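Mandelate racemase / muconate lactonizing enzyme family protein (Agrobacterium tumefaciens, PDB 4DXK) probably catalyses a metal-assisted lyase or isomerase reaction of the enolase superfamily, on a substrate that has not been established. Local coordinates at residues Q105-F110 with S333-N338; A98-I103 with P372-G377; G271-F276 with A301-S306. All coordinates share one frame; numbering follows the deposited sequence. Where two conformers were deposited one is given.

Interaction 1: residues Q105-F110 with S333-N338; sequences QLLGGF and SLNAPN
Asn335, the last helical residue of 323-335, meets the turn Leu107-Gly109 with its carboxamide, and a single hydrogen bond crosses between the segments. Asn335 ND2 donates to Gly109 O at 3.0 Å, with an N-H...O angle of 162°. The donor lies in the carbonyl plane on a lone pair of the oxygen, and that oxygen lies close to the amide plane of Asn335. The same oxygen is approached by the backbone of Asn335, whose CA stands 3.3 Å from Gly109 O in a CA-H...O contact. With CG anti to the backbone N (chi1 165°), the carboxamide swings across to the turn. The stronger polar partner of ND2 is Asp62 of a second subunit, so this amide joins two chains.

Carbon contacts flank this bond. Leu107 CB packs against the carboxamide carbon, 3.5 Å from Asn335 CG. The apolar pair is Leu334 and Phe110: Leu334 CD1 reaches the ring at its edge, near the ring plane, 3.8 Å from Phe110 CE2.

The turn itself is a Schellman motif ending helix 103-106, with Gly108 at positive phi; its backbone angles and those of Gly109 both call for glycine.

Chemically, the directional grip falls on one carbonyl, and ND2 is bonded both to Gly109 O and to Asp62 of the second subunit, which probably fixes the rotation of the carboxamide at a buried subunit interface.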
loop_
_atom_site.group_PDB
_atom_site.type_symbol
_atom_site.label_atom_id
_atom_site.label_comp_id
_atom_site.label_asym_id
_atom_site.label_seq_id
_atom_site.Cartn_x
_atom_site.Cartn_y
_atom_site.Cartn_z
ATOM N N GLN A 105 14.760 26.238 30.040
ATOM C CA GLN A 105 15.980 25.533 30.406
ATOM C C GLN A 105 15.691 24.076 30.755
ATOM O O GLN A 105 16.383 23.166 30.295
ATOM C CB GLN A 105 16.696 26.218 31.570
ATOM C CG GLN A 105 17.967 25.472 31.968
ATOM C CD GLN A 105 18.958 25.391 30.819
ATOM O OE1 GLN A 105 19.362 26.411 30.280
ATOM N NE2 GLN A 105 19.334 24.181 30.434
ATOM N N LEU A 106 14.664 23.848 31.560
ATOM C CA LEU A 106 14.330 22.501 31.987
ATOM C C LEU A 106 13.894 21.625 30.821
ATOM O O LEU A 106 14.018 20.409 30.899
ATOM C CB LEU A 106 13.262 22.534 33.085
ATOM C CG LEU A 106 13.699 23.207 34.386
ATOM C CD1 LEU A 106 12.563 23.126 35.385
ATOM C CD2 LEU A 106 14.971 22.569 34.944
ATOM N N LEU A 107 13.383 22.226 29.749
ATOM C CA LEU A 107 13.029 21.470 28.552
ATOM C C LEU A 107 14.242 20.988 27.749
ATOM O O LEU A 107 14.097 20.118 26.884
ATOM C CB LEU A 107 12.098 22.284 27.647
ATOM C CG LEU A 107 10.733 22.626 28.236
ATOM C CD1 LEU A 107 10.008 23.605 27.331
ATOM C CD2 LEU A 107 9.900 21.382 28.475
ATOM N N GLY A 108 15.421 21.542 28.016
ATOM C CA GLY A 108 16.626 21.224 27.260
ATOM C C GLY A 108 17.431 22.428 26.810
ATOM O O GLY A 108 18.416 22.290 26.066
ATOM N N GLY A 109 17.046 23.617 27.263
ATOM C CA GLY A 109 17.840 24.804 27.025
ATOM C C GLY A 109 17.206 25.823 26.102
ATOM O O GLY A 109 16.289 25.499 25.342
ATOM N N PHE A 110 17.690 27.055 26.169
ATOM C CA PHE A 110 17.254 28.107 25.254
ATOM C C PHE A 110 17.938 27.930 23.908
ATOM O O PHE A 110 19.041 28.451 23.689
ATOM C CB PHE A 110 17.617 29.483 25.810
ATOM C CG PHE A 110 16.773 29.922 26.972
ATOM C CD1 PHE A 110 17.088 29.532 28.273
ATOM C CD2 PHE A 110 15.689 30.764 26.770
ATOM C CE1 PHE A 110 16.317 29.962 29.351
ATOM C CE2 PHE A 110 14.905 31.191 27.838
ATOM C CZ PHE A 110 15.221 30.793 29.134
ATOM N N SER A 333 8.624 27.235 22.728
ATOM C CA SER A 333 9.110 27.749 21.456
ATOM C C SER A 333 10.562 28.210 21.498
ATOM O O SER A 333 11.211 28.233 20.464
ATOM C CB SER A 333 8.215 28.887 20.975
ATOM O OG SER A 333 6.952 28.382 20.584
ATOM N N LEU A 334 11.070 28.600 22.667
ATOM C CA LEU A 334 12.480 28.963 22.764
ATOM C C LEU A 334 13.358 27.723 22.868
ATOM O O LEU A 334 14.526 27.746 22.488
ATOM C CB LEU A 334 12.739 29.899 23.949
ATOM C CG LEU A 334 12.007 31.241 23.877
ATOM C CD1 LEU A 334 12.490 32.136 25.003
ATOM C CD2 LEU A 334 12.173 31.948 22.550
ATOM N N ASN A 335 12.806 26.632 23.386
ATOM C CA ASN A 335 13.560 25.394 23.487
ATOM C C ASN A 335 13.542 24.537 22.218
ATOM O O ASN A 335 14.579 24.081 21.754
ATOM C CB ASN A 335 13.072 24.533 24.652
ATOM C CG ASN A 335 13.581 23.127 24.550
ATOM O OD1 ASN A 335 12.844 22.217 24.134
ATOM N ND2 ASN A 335 14.855 22.941 24.844
ATOM N N ALA A 336 12.358 24.276 21.676
ATOM C CA ALA A 336 12.236 23.276 20.620
ATOM C C ALA A 336 12.962 23.741 19.369
ATOM O O ALA A 336 12.621 24.776 18.820
ATOM C CB ALA A 336 10.780 23.009 20.313
ATOM N N PRO A 337 13.961 22.978 18.896
ATOM C CA PRO A 337 14.688 23.460 17.718
ATOM C C PRO A 337 13.800 23.682 16.499
ATOM O O PRO A 337 14.083 24.564 15.689
ATOM C CB PRO A 337 15.724 22.355 17.471
ATOM C CG PRO A 337 16.007 21.844 18.854
ATOM C CD PRO A 337 14.644 21.832 19.526
ATOM N N ASN A 338 12.706 22.935 16.391
ATOM C CA ASN A 338 11.804 23.060 15.249
ATOM C C ASN A 338 10.614 23.985 15.495
ATOM O O ASN A 338 9.670 23.966 14.716
ATOM C CB ASN A 338 11.306 21.686 14.778
ATOM C CG ASN A 338 10.456 20.991 15.812
ATOM O OD1 ASN A 338 10.668 21.173 17.014
ATOM N ND2 ASN A 338 9.497 20.185 15.362
#

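Interaction 2: residues A98-I103 with P372-G377; sequences ATNQPI and PGAGLG
Residues 101-103 and 374-376 run in the same direction and share a single parallel bridge centred on Pro102 and Gly375, in which Gly375 N donates to Gln101 O at 2.8 Å and Ile103 N donates to Gly375 O at 3.0 Å. Both bonds are fairly straight at hydrogen, yet each donor sits well above the plane of its acceptor carbonyl. Gly375 gives and receives one bond, so its N-H and its C=O both face 101-103. With positive phi, it is the second residue of a type II' turn from Ala374 to Gly377, whose closing bond is weak.

The side chains fill in around this pairing. Ala374 CB packs 3.8 Å from Asn100 CA, where the chain leaves helix 79-99 through a Schellman motif. Pro102 turns CB and CG to the Gly373 carbonyl, CG standing 3.6 Å from Gly373 O. CG1 of Ile103 lies anti to the carbonyl carbon (chi1 -72°), which sends CD1 along the Gly375-Leu376 peptide to 3.8 Å from Leu376 CD2. Outside the two segments, Asp93 accepts from Leu376 N and His331 donates to Leu376 O.

Pro102 is the N-cap residue of helix 103-106, so the bridge grips the link between two helices. The arrangement belongs to the enolase-superfamily architecture, in which the chain leaving the barrel returns to the N-terminal capping domain; the returning segment precedes strand 390-396, which joins that domain's antiparallel sheet.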
loop_
_atom_site.group_PDB
_atom_site.type_symbol
_atom_site.label_atom_id
_atom_site.label_comp_id
_atom_site.label_asym_id
_atom_site.label_seq_id
_atom_site.Cartn_x
_atom_site.Cartn_y
_atom_site.Cartn_z
ATOM N N ALA A 98 11.706 25.222 41.914
ATOM C CA ALA A 98 12.508 24.372 42.800
ATOM C C ALA A 98 13.976 24.362 42.397
ATOM O O ALA A 98 14.860 24.170 43.238
ATOM C CB ALA A 98 11.960 22.951 42.814
ATOM N N THR A 99 14.239 24.551 41.109
ATOM C CA THR A 99 15.600 24.487 40.581
ATOM C C THR A 99 16.169 25.852 40.233
ATOM O O THR A 99 17.307 25.940 39.766
ATOM C CB THR A 99 15.676 23.617 39.314
ATOM O OG1 THR A 99 14.781 24.125 38.310
ATOM C CG2 THR A 99 15.323 22.171 39.638
ATOM N N ASN A 100 15.379 26.903 40.444
ATOM C CA ASN A 100 15.749 28.254 40.032
ATOM C C ASN A 100 16.081 28.340 38.540
ATOM O O ASN A 100 17.028 29.028 38.143
ATOM C CB ASN A 100 16.894 28.802 40.888
ATOM C CG ASN A 100 17.018 30.302 40.790
ATOM O OD1 ASN A 100 16.032 31.003 40.589
ATOM N ND2 ASN A 100 18.239 30.805 40.924
ATOM N N GLN A 101 15.291 27.653 37.716
ATOM C CA GLN A 101 15.503 27.636 36.270
ATOM C C GLN A 101 14.233 27.987 35.521
ATOM O O GLN A 101 13.141 27.555 35.901
ATOM C CB GLN A 101 15.962 26.249 35.811
ATOM C CG GLN A 101 17.349 25.873 36.311
ATOM C CD GLN A 101 18.442 26.752 35.730
ATOM O OE1 GLN A 101 18.301 27.319 34.652
ATOM N NE2 GLN A 101 19.546 26.885 36.466
ATOM N N PRO A 102 14.357 28.761 34.440
ATOM C CA PRO A 102 13.191 28.929 33.564
ATOM C C PRO A 102 12.743 27.606 32.955
ATOM O O PRO A 102 13.570 26.712 32.734
ATOM C CB PRO A 102 13.722 29.840 32.448
ATOM C CG PRO A 102 14.948 30.511 33.045
ATOM C CD PRO A 102 15.551 29.446 33.918
ATOM N N ILE A 103 11.455 27.482 32.667
ATOM C CA ILE A 103 10.963 26.274 32.005
ATOM C C ILE A 103 11.740 25.931 30.724
ATOM O O ILE A 103 12.062 24.765 30.498
ATOM C CB ILE A 103 9.437 26.329 31.767
ATOM C CG1 ILE A 103 8.699 26.177 33.102
ATOM C CG2 ILE A 103 8.981 25.255 30.780
ATOM C CD1 ILE A 103 7.231 26.540 33.040
ATOM N N PRO A 372 11.491 37.171 32.615
ATOM C CA PRO A 372 12.626 36.586 33.339
ATOM C C PRO A 372 12.202 35.829 34.597
ATOM O O PRO A 372 11.136 36.085 35.169
ATOM C CB PRO A 372 13.455 37.814 33.731
ATOM C CG PRO A 372 12.437 38.908 33.861
ATOM C CD PRO A 372 11.444 38.638 32.751
ATOM N N GLY A 373 13.043 34.896 35.024
ATOM C CA GLY A 373 12.825 34.224 36.288
ATOM C C GLY A 373 12.572 32.738 36.173
ATOM O O GLY A 373 12.458 32.175 35.081
ATOM N N ALA A 374 12.474 32.101 37.329
ATOM C CA ALA A 374 12.327 30.657 37.416
ATOM C C ALA A 374 10.909 30.218 37.058
ATOM O O ALA A 374 9.938 30.963 37.242
ATOM C CB ALA A 374 12.690 30.197 38.812
ATOM N N GLY A 375 10.779 28.993 36.557
ATOM C CA GLY A 375 9.479 28.482 36.161
ATOM C C GLY A 375 8.948 29.254 34.967
ATOM O O GLY A 375 9.673 29.480 33.989
ATOM N N LEU A 376 7.681 29.654 35.045
ATOM C CA LEU A 376 7.068 30.482 34.005
ATOM C C LEU A 376 7.684 31.867 33.940
ATOM O O LEU A 376 7.776 32.461 32.866
ATOM C CB LEU A 376 5.573 30.662 34.282
ATOM C CG LEU A 376 4.673 29.438 34.196
ATOM C CD1 LEU A 376 3.355 29.708 34.929
ATOM C CD2 LEU A 376 4.416 29.085 32.733
ATOM N N GLY A 377 8.053 32.398 35.104
ATOM C CA GLY A 377 8.427 33.800 35.226
ATOM C C GLY A 377 7.226 34.704 35.485
ATOM O O GLY A 377 7.283 35.912 35.231
#

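Interaction 3: residues G271-F276 with A301-S306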
loop_
_atom_site.group_PDB
_atom_site.type_symbol
_atom_site.label_atom_id
_atom_site.label_comp_id
_atom_site.label_asym_id
_atom_site.label_seq_id
_atom_site.Cartn_x
_atom_site.Cartn_y
_atom_site.Cartn_z
ATOM N N GLY A 271 -5.302 16.006 20.771
ATOM C CA GLY A 271 -4.667 15.778 22.058
ATOM C C GLY A 271 -3.837 14.510 22.150
ATOM O O GLY A 271 -4.231 13.459 21.637
ATOM N N SER A 272 -2.691 14.653 22.811
ATOM C CA SER A 272 -1.752 13.572 23.149
ATOM C C SER A 272 -0.850 13.230 21.972
ATOM O O SER A 272 -1.196 13.420 20.797
ATOM C CB SER A 272 -2.444 12.298 23.662
ATOM O OG SER A 272 -2.808 11.438 22.587
ATOM N N ARG A 273 0.310 12.676 22.278
ATOM C CA ARG A 273 1.210 12.340 21.199
ATOM C C ARG A 273 0.642 11.276 20.267
ATOM O O ARG A 273 1.067 11.184 19.117
ATOM C CB ARG A 273 2.580 11.968 21.741
ATOM C CG ARG A 273 2.704 10.577 22.190
ATOM C CD ARG A 273 4.000 10.448 22.996
ATOM N NE ARG A 273 3.745 10.760 24.398
ATOM C CZ ARG A 273 4.385 10.195 25.407
ATOM N NH1 ARG A 273 5.400 9.368 25.182
ATOM N NH2 ARG A 273 4.017 10.482 26.638
ATOM N N TRP A 274 -0.321 10.492 20.747
ATOM C CA TRP A 274 -0.923 9.449 19.926
ATOM C C TRP A 274 -1.755 10.032 18.785
ATOM O O TRP A 274 -1.753 9.492 17.670
ATOM C CB TRP A 274 -1.716 8.457 20.800
ATOM C CG TRP A 274 -0.772 7.652 21.650
ATOM C CD1 TRP A 274 -0.213 6.450 21.329
ATOM C CD2 TRP A 274 -0.212 8.028 22.917
ATOM N NE1 TRP A 274 0.648 6.052 22.318
ATOM C CE2 TRP A 274 0.674 7.005 23.301
ATOM C CE3 TRP A 274 -0.375 9.126 23.767
ATOM C CZ2 TRP A 274 1.391 7.043 24.502
ATOM C CZ3 TRP A 274 0.341 9.168 24.956
ATOM C CH2 TRP A 274 1.208 8.127 25.316
ATOM N N ALA A 275 -2.442 11.141 19.032
ATOM C CA ALA A 275 -3.147 11.821 17.946
ATOM C C ALA A 275 -2.170 12.354 16.906
ATOM O O ALA A 275 -2.449 12.342 15.707
ATOM C CB ALA A 275 -4.027 12.952 18.478
ATOM N N PHE A 276 -1.018 12.821 17.374
ATOM C CA PHE A 276 -0.012 13.359 16.466
ATOM C C PHE A 276 0.736 12.265 15.713
ATOM O O PHE A 276 1.102 12.464 14.555
ATOM C CB PHE A 276 0.896 14.367 17.186
ATOM C CG PHE A 276 0.184 15.651 17.469
ATOM C CD1 PHE A 276 0.173 16.665 16.534
ATOM C CD2 PHE A 276 -0.561 15.812 18.629
ATOM C CE1 PHE A 276 -0.531 17.842 16.767
ATOM C CE2 PHE A 276 -1.271 16.992 18.865
ATOM C CZ PHE A 276 -1.259 18.003 17.937
ATOM N N ALA A 301 3.324 18.098 24.874
ATOM C CA ALA A 301 3.736 19.020 23.824
ATOM C C ALA A 301 5.206 18.892 23.472
ATOM O O ALA A 301 5.573 18.945 22.296
ATOM C CB ALA A 301 3.398 20.443 24.199
ATOM N N ARG A 302 6.065 18.736 24.478
ATOM C CA ARG A 302 7.492 18.669 24.204
ATOM C C ARG A 302 7.820 17.412 23.396
ATOM O O ARG A 302 8.737 17.402 22.567
ATOM C CB ARG A 302 8.324 18.757 25.505
ATOM C CG ARG A 302 8.317 17.525 26.391
ATOM C CD ARG A 302 8.756 17.884 27.803
ATOM N NE ARG A 302 8.886 16.754 28.709
ATOM C CZ ARG A 302 10.041 16.341 29.219
ATOM N NH1 ARG A 302 11.185 16.926 28.872
ATOM N NH2 ARG A 302 10.054 15.326 30.071
ATOM N N LYS A 303 7.081 16.343 23.652
ATOM C CA LYS A 303 7.310 15.075 22.976
ATOM C C LYS A 303 6.724 15.123 21.563
ATOM O O LYS A 303 7.299 14.565 20.627
ATOM C CB LYS A 303 6.720 13.934 23.810
ATOM C CG LYS A 303 7.382 13.843 25.185
ATOM C CD LYS A 303 6.651 12.947 26.166
ATOM C CE LYS A 303 7.236 13.148 27.567
ATOM N NZ LYS A 303 6.531 12.296 28.565
ATOM N N ILE A 304 5.582 15.782 21.404
ATOM C CA ILE A 304 5.028 16.011 20.069
ATOM C C ILE A 304 6.012 16.800 19.211
ATOM O O ILE A 304 6.241 16.479 18.039
ATOM C CB ILE A 304 3.671 16.740 20.157
ATOM C CG1 ILE A 304 2.610 15.813 20.762
ATOM C CG2 ILE A 304 3.228 17.235 18.784
ATOM C CD1 ILE A 304 1.429 16.539 21.382
ATOM N N ALA A 305 6.619 17.821 19.800
ATOM C CA ALA A 305 7.567 18.638 19.054
ATOM C C ALA A 305 8.776 17.849 18.556
ATOM O O ALA A 305 9.180 17.981 17.397
ATOM C CB ALA A 305 8.017 19.828 19.887
ATOM N N SER A 306 9.368 17.031 19.419
ATOM C CA SER A 306 10.568 16.300 19.013
ATOM C C SER A 306 10.250 15.222 17.982
ATOM O O SER A 306 11.092 14.898 17.143
ATOM C CB SER A 306 11.310 15.707 20.220
ATOM O OG SER A 306 10.510 14.785 20.943
HETATM O O HOH W 1 5.688 9.565 28.858
#
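Ile304 packs against Phe276 and Arg273 where two neighbouring outer helices of the alpha/beta barrel, 272-281 and 297-310, lie side by side. Their short segments approach to 9.3 Å between axes and cross at -25°, the nearly parallel pairing expected of successive beta-alpha units, here joined through strand 287-290.

The tight part is apolar. Ile304 CG2 sits over one face of the Phe276 ring, 4.0 Å from its centroid in a CH-pi contact, while CD1 presses to 3.5 Å from Phe276 CD2. Val288 of the intervening strand touches both side chains.

By contrast, the polar side is hydrated and no hydrogen bond crosses it directly. Arg273, with CG between its backbone N and carbonyl carbon (chi1 83°), brings its guanidinium beneath the extended chain of Lys303; Lys303 CD lies over the centre of one face and Trp274 CH2 lies over the opposite face, toward its rim. The neighbouring positive charges are probably offset by salt bridges of Arg273 to Glu300 and to Glu309 of a second subunit, and of Lys303 to Asp62. A water beside the two cations, at the edge of the guanidinium and in its plane, accepts from both, 2.9 Å from Arg273 NH2 and 2.9 Å from Lys303 NZ.

In the fold
From the N terminus, the link after helix 79-99 and the turn after helix 103-106 supply the first halves of interactions 2 and 1, whose partners come some 220 to 270 residues later. Interaction 3 closes a short excursion between adjacent barrel helices; interaction 1 encloses it, interaction 2 encloses both, and none cross. The two wider closures tie the N-terminal domain to barrel helix 323-335 and to the loop after strand 367-369. Interaction 1 stands in the middle: Phe110 packs on Pro102 of interaction 2, Leu107 packs on Arg302 of interaction 3, and Asn338 ND2 probably bonds to Ala305 O. Interactions 2 and 3 do not touch, their nearest atoms lying about 8 Å apart. All three reach a second subunit.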